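Local coordinates for protein DnaJ homolog subfamily C member 3 (Mus musculus, PDB 3IEG) that acts as a co-chaperone in the unfolded protein response of the endoplasmic reticulum, binding misfolded proteins through its TPR domain and stimulating the ATPase activity of HSPA8/HSC70, at residues V272-F282 with I294-N305. Numbering follows the deposited sequence.
Sequences VRSKERICHCF and ICSEVLQMEPDN
Helices 272-282 and 294-301 run antiparallel at 147°, their axes 8.7 Å apart at closest approach, with Cys279 level with Cys295 and Glu276 with Val298. At the first of these levels the two helices are joined covalently: Cys279 SG and Cys295 SG form a disulfide with a torsion of 100° about the S-S bond. SG of Cys279 lies anti to its own backbone N (chi1 153°), whereas that of Cys295 stands beside its N, which brings the sulfurs together from the two helices. Next to the disulfide, Ile294 enters as a knob among Lys275, Ile278, Cys279 and Phe282, its CD1 3.5 Å from Cys279 CA. One turn on, Val298 CG2 rests 3.7 Å from Lys275 CB, and the extended Lys275 chain crosses Glu297 to make a salt bridge from NZ to OE1 (2.9 Å). The pair is the helical hairpin of TPR 8, one of nine tetratricopeptide repeats in this domain; helix 306-318 of the following repeat packs beside the disulfide. Arg273, bent at chi2 and chi3, reaches across to Glu302, the first residue beyond helix 294-301, and grips its carboxylate end-on, NH1 to OE1 at 3.1 Å and NH2 to OE2 at 3.0 Å, both oxygens near the guanidinium plane. Arg273 NH2 also forms a salt bridge with Glu276 OE1 (2.7 Å) within its own helix. Asn305 ND2 connects the same two acids, meeting Glu276 OE1 from above the carboxylate plane at 2.7 Å, while its OD1 caps the N of Ala308. With an alanine at Arg273, the Glu276 and Glu302 carboxylates would probably lose the positive charge they share, leaving Glu302 freer to turn. Alongside the network, Val272 CG1 lies against OE1 of Glu302, and its CG2 faces the selenium of selenomethionine Met301.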
loop_
_atom_site.group_PDB
_atom_site.type_symbol
_atom_site.label_atom_id
_atom_site.label_comp_id
_atom_site.label_asym_id
_atom_site.label_seq_id
_atom_site.Cartn_x
_atom_site.Cartn_y
_atom_site.Cartn_z
ATOM N N VAL A 272 14.074 -10.383 17.597
ATOM C CA VAL A 272 13.393 -11.694 17.596
ATOM C C VAL A 272 13.790 -12.548 16.386
ATOM O O VAL A 272 14.100 -13.735 16.525
ATOM C CB VAL A 272 11.838 -11.566 17.632
ATOM C CG1 VAL A 272 11.203 -12.930 17.749
ATOM C CG2 VAL A 272 11.388 -10.691 18.793
ATOM N N ARG A 273 13.784 -11.932 15.209
ATOM C CA ARG A 273 14.121 -12.625 13.980
ATOM C C ARG A 273 15.603 -12.974 13.961
ATOM O O ARG A 273 15.973 -14.055 13.516
ATOM C CB ARG A 273 13.746 -11.778 12.764
ATOM C CG ARG A 273 13.149 -12.557 11.605
ATOM C CD ARG A 273 11.660 -12.840 11.811
ATOM N NE ARG A 273 11.475 -14.027 12.628
ATOM C CZ ARG A 273 10.572 -14.159 13.588
ATOM N NH1 ARG A 273 9.740 -13.179 13.883
ATOM N NH2 ARG A 273 10.518 -15.284 14.268
ATOM N N SER A 274 16.439 -12.061 14.461
ATOM C CA SER A 274 17.879 -12.303 14.566
ATOM C C SER A 274 18.196 -13.432 15.535
ATOM O O SER A 274 19.030 -14.286 15.237
ATOM C CB SER A 274 18.633 -11.038 14.967
ATOM O OG SER A 274 18.598 -10.095 13.908
ATOM N N LYS A 275 17.524 -13.440 16.682
ATOM C CA LYS A 275 17.692 -14.507 17.654
ATOM C C LYS A 275 17.314 -15.851 17.055
ATOM O O LYS A 275 18.036 -16.833 17.240
ATOM C CB LYS A 275 16.886 -14.235 18.922
ATOM C CG LYS A 275 17.641 -13.441 19.994
ATOM C CD LYS A 275 16.809 -13.348 21.277
ATOM C CE LYS A 275 17.421 -12.379 22.293
ATOM N NZ LYS A 275 16.709 -12.471 23.605
ATOM N N GLU A 276 16.208 -15.892 16.312
ATOM C CA GLU A 276 15.799 -17.122 15.641
ATOM C C GLU A 276 16.911 -17.682 14.736
ATOM O O GLU A 276 17.223 -18.869 14.784
ATOM C CB GLU A 276 14.514 -16.913 14.841
ATOM C CG GLU A 276 13.983 -18.212 14.249
ATOM C CD GLU A 276 13.031 -18.020 13.087
ATOM O OE1 GLU A 276 12.017 -17.311 13.270
ATOM O OE2 GLU A 276 13.270 -18.612 12.006
ATOM N N ARG A 277 17.499 -16.820 13.911
ATOM C CA ARG A 277 18.582 -17.231 13.020
ATOM C C ARG A 277 19.853 -17.612 13.802
ATOM O O ARG A 277 20.585 -18.522 13.403
ATOM C CB ARG A 277 18.874 -16.162 11.946
ATOM C CG ARG A 277 17.716 -15.839 10.986
ATOM C CD ARG A 277 17.148 -17.087 10.309
ATOM N NE ARG A 277 17.909 -17.508 9.128
ATOM C CZ ARG A 277 17.981 -18.761 8.682
ATOM N NH1 ARG A 277 17.368 -19.747 9.327
ATOM N NH2 ARG A 277 18.685 -19.043 7.598
ATOM N N ILE A 278 20.099 -16.941 14.925
ATOM C CA ILE A 278 21.228 -17.300 15.771
ATOM C C ILE A 278 20.985 -18.684 16.378
ATOM O O ILE A 278 21.888 -19.526 16.407
ATOM C CB ILE A 278 21.539 -16.220 16.837
ATOM C CG1 ILE A 278 22.243 -15.024 16.167
ATOM C CG2 ILE A 278 22.409 -16.798 17.975
ATOM C CD1 ILE A 278 22.289 -13.745 17.001
ATOM N N CYS A 279 19.754 -18.920 16.821
ATOM C CA CYS A 279 19.321 -20.242 17.255
ATOM C C CYS A 279 19.640 -21.300 16.197
ATOM O O CYS A 279 20.136 -22.381 16.518
ATOM C CB CYS A 279 17.832 -20.202 17.595
ATOM S SG CYS A 279 16.952 -21.755 17.429
ATOM N N HIS A 280 19.385 -20.961 14.934
ATOM C CA HIS A 280 19.721 -21.811 13.793
ATOM C C HIS A 280 21.229 -22.015 13.681
ATOM O O HIS A 280 21.684 -23.136 13.491
ATOM C CB HIS A 280 19.156 -21.209 12.502
ATOM C CG HIS A 280 19.315 -22.086 11.298
ATOM N ND1 HIS A 280 18.622 -23.268 11.139
ATOM C CD2 HIS A 280 20.074 -21.944 10.184
ATOM C CE1 HIS A 280 18.951 -23.819 9.984
ATOM N NE2 HIS A 280 19.831 -23.036 9.384
ATOM N N CYS A 281 21.996 -20.935 13.814
ATOM C CA CYS A 281 23.456 -20.999 13.721
ATOM C C CYS A 281 24.099 -21.955 14.707
ATOM O O CYS A 281 24.837 -22.847 14.307
ATOM C CB CYS A 281 24.078 -19.620 13.859
ATOM S SG CYS A 281 24.046 -18.743 12.321
ATOM N N PHE A 282 23.804 -21.784 15.989
ATOM C CA PHE A 282 24.343 -22.679 17.008
ATOM C C PHE A 282 23.935 -24.145 16.784
ATOM O O PHE A 282 24.767 -25.038 16.876
ATOM C CB PHE A 282 24.002 -22.178 18.416
ATOM C CG PHE A 282 24.888 -21.043 18.888
ATOM C CD1 PHE A 282 26.253 -21.254 19.138
ATOM C CD2 PHE A 282 24.367 -19.774 19.103
ATOM C CE1 PHE A 282 27.084 -20.201 19.590
ATOM C CE2 PHE A 282 25.188 -18.718 19.555
ATOM C CZ PHE A 282 26.543 -18.931 19.795
ATOM N N ILE A 294 19.170 -20.368 23.681
ATOM C CA ILE A 294 18.578 -19.260 22.933
ATOM C C ILE A 294 17.407 -19.667 22.057
ATOM O O ILE A 294 16.539 -18.851 21.806
ATOM C CB ILE A 294 19.627 -18.393 22.164
ATOM C CG1 ILE A 294 19.746 -18.802 20.698
ATOM C CG2 ILE A 294 20.978 -18.382 22.905
ATOM C CD1 ILE A 294 20.590 -20.033 20.464
ATOM N N CYS A 295 17.362 -20.916 21.607
ATOM C CA CYS A 295 16.164 -21.387 20.921
ATOM C C CYS A 295 14.987 -21.374 21.894
ATOM O O CYS A 295 13.852 -21.099 21.493
ATOM C CB CYS A 295 16.348 -22.770 20.288
ATOM S SG CYS A 295 17.634 -22.877 19.005
ATOM N N SER A 296 15.269 -21.644 23.171
ATOM C CA SER A 296 14.267 -21.510 24.232
ATOM C C SER A 296 13.796 -20.072 24.393
ATOM O O SER A 296 12.602 -19.823 24.517
ATOM C CB SER A 296 14.802 -22.028 25.557
ATOM O OG SER A 296 15.011 -23.420 25.487
ATOM N N GLU A 297 14.734 -19.127 24.388
ATOM C CA GLU A 297 14.383 -17.710 24.474
ATOM C C GLU A 297 13.416 -17.331 23.373
ATOM O O GLU A 297 12.347 -16.804 23.649
ATOM C CB GLU A 297 15.615 -16.822 24.380
ATOM C CG GLU A 297 16.560 -16.951 25.539
ATOM C CD GLU A 297 17.760 -16.067 25.364
ATOM O OE1 GLU A 297 17.628 -15.037 24.656
ATOM O OE2 GLU A 297 18.831 -16.403 25.927
ATOM N N VAL A 298 13.792 -17.614 22.128
ATOM C CA VAL A 298 12.924 -17.366 20.983
ATOM C C VAL A 298 11.552 -17.984 21.246
ATOM O O VAL A 298 10.530 -17.330 21.049
ATOM C CB VAL A 298 13.545 -17.894 19.654
ATOM C CG1 VAL A 298 12.645 -17.593 18.469
ATOM C CG2 VAL A 298 14.896 -17.266 19.413
ATOM N N LEU A 299 11.542 -19.224 21.734
ATOM C CA LEU A 299 10.301 -19.955 21.980
ATOM C C LEU A 299 9.485 -19.408 23.146
ATOM O O LEU A 299 8.265 -19.551 23.173
ATOM C CB LEU A 299 10.576 -21.444 22.163
ATOM C CG LEU A 299 10.753 -22.209 20.855
ATOM C CD1 LEU A 299 11.466 -23.521 21.092
ATOM C CD2 LEU A 299 9.419 -22.442 20.180
ATOM N N GLN A 300 10.157 -18.782 24.104
ATOM C CA GLN A 300 9.467 -18.069 25.164
ATOM C C GLN A 300 8.561 -17.018 24.542
ATOM O O GLN A 300 7.404 -16.882 24.935
ATOM C CB GLN A 300 10.461 -17.399 26.118
ATOM C CG GLN A 300 11.007 -18.305 27.227
ATOM C CD GLN A 300 10.027 -18.503 28.383
ATOM O OE1 GLN A 300 9.071 -17.736 28.552
ATOM N NE2 GLN A 300 10.268 -19.538 29.185
HETATM N N MSE A 301 9.090 -16.297 23.556
HETATM C CA MSE A 301 8.335 -15.252 22.875
HETATM C C MSE A 301 7.436 -15.792 21.776
HETATM O O MSE A 301 6.362 -15.253 21.540
HETATM C CB MSE A 301 9.273 -14.196 22.306
HETATM C CG MSE A 301 10.117 -13.512 23.361
HETATM SE SE MSE A 301 11.561 -12.465 22.557
HETATM C CE MSE A 301 12.808 -12.405 24.102
ATOM N N GLU A 302 7.868 -16.851 21.102
ATOM C CA GLU A 302 7.076 -17.426 20.024
ATOM C C GLU A 302 6.940 -18.930 20.202
ATOM O O GLU A 302 7.634 -19.691 19.535
ATOM C CB GLU A 302 7.702 -17.113 18.662
ATOM C CG GLU A 302 7.807 -15.633 18.314
ATOM C CD GLU A 302 8.200 -15.400 16.868
ATOM O OE1 GLU A 302 8.293 -14.223 16.462
ATOM O OE2 GLU A 302 8.410 -16.386 16.132
ATOM N N PRO A 303 6.038 -19.371 21.098
ATOM C CA PRO A 303 5.910 -20.809 21.379
ATOM C C PRO A 303 5.660 -21.686 20.150
ATOM O O PRO A 303 5.903 -22.889 20.207
ATOM C CB PRO A 303 4.712 -20.878 22.340
ATOM C CG PRO A 303 3.999 -19.565 22.176
ATOM C CD PRO A 303 5.087 -18.577 21.897
ATOM N N ASP A 304 5.202 -21.092 19.049
ATOM C CA ASP A 304 4.856 -21.870 17.854
ATOM C C ASP A 304 5.864 -21.787 16.704
ATOM O O ASP A 304 5.614 -22.353 15.636
ATOM C CB ASP A 304 3.460 -21.487 17.343
ATOM C CG ASP A 304 2.345 -21.903 18.299
ATOM O OD1 ASP A 304 2.314 -23.084 18.726
ATOM O OD2 ASP A 304 1.489 -21.044 18.615
ATOM N N ASN A 305 6.986 -21.089 16.915
ATOM C CA ASN A 305 8.039 -20.949 15.893
ATOM C C ASN A 305 8.603 -22.298 15.442
ATOM O O ASN A 305 9.409 -22.911 16.144
ATOM C CB ASN A 305 9.169 -20.030 16.387
ATOM C CG ASN A 305 10.188 -19.687 15.292
ATOM O OD1 ASN A 305 10.657 -20.554 14.554
ATOM N ND2 ASN A 305 10.545 -18.416 15.205
#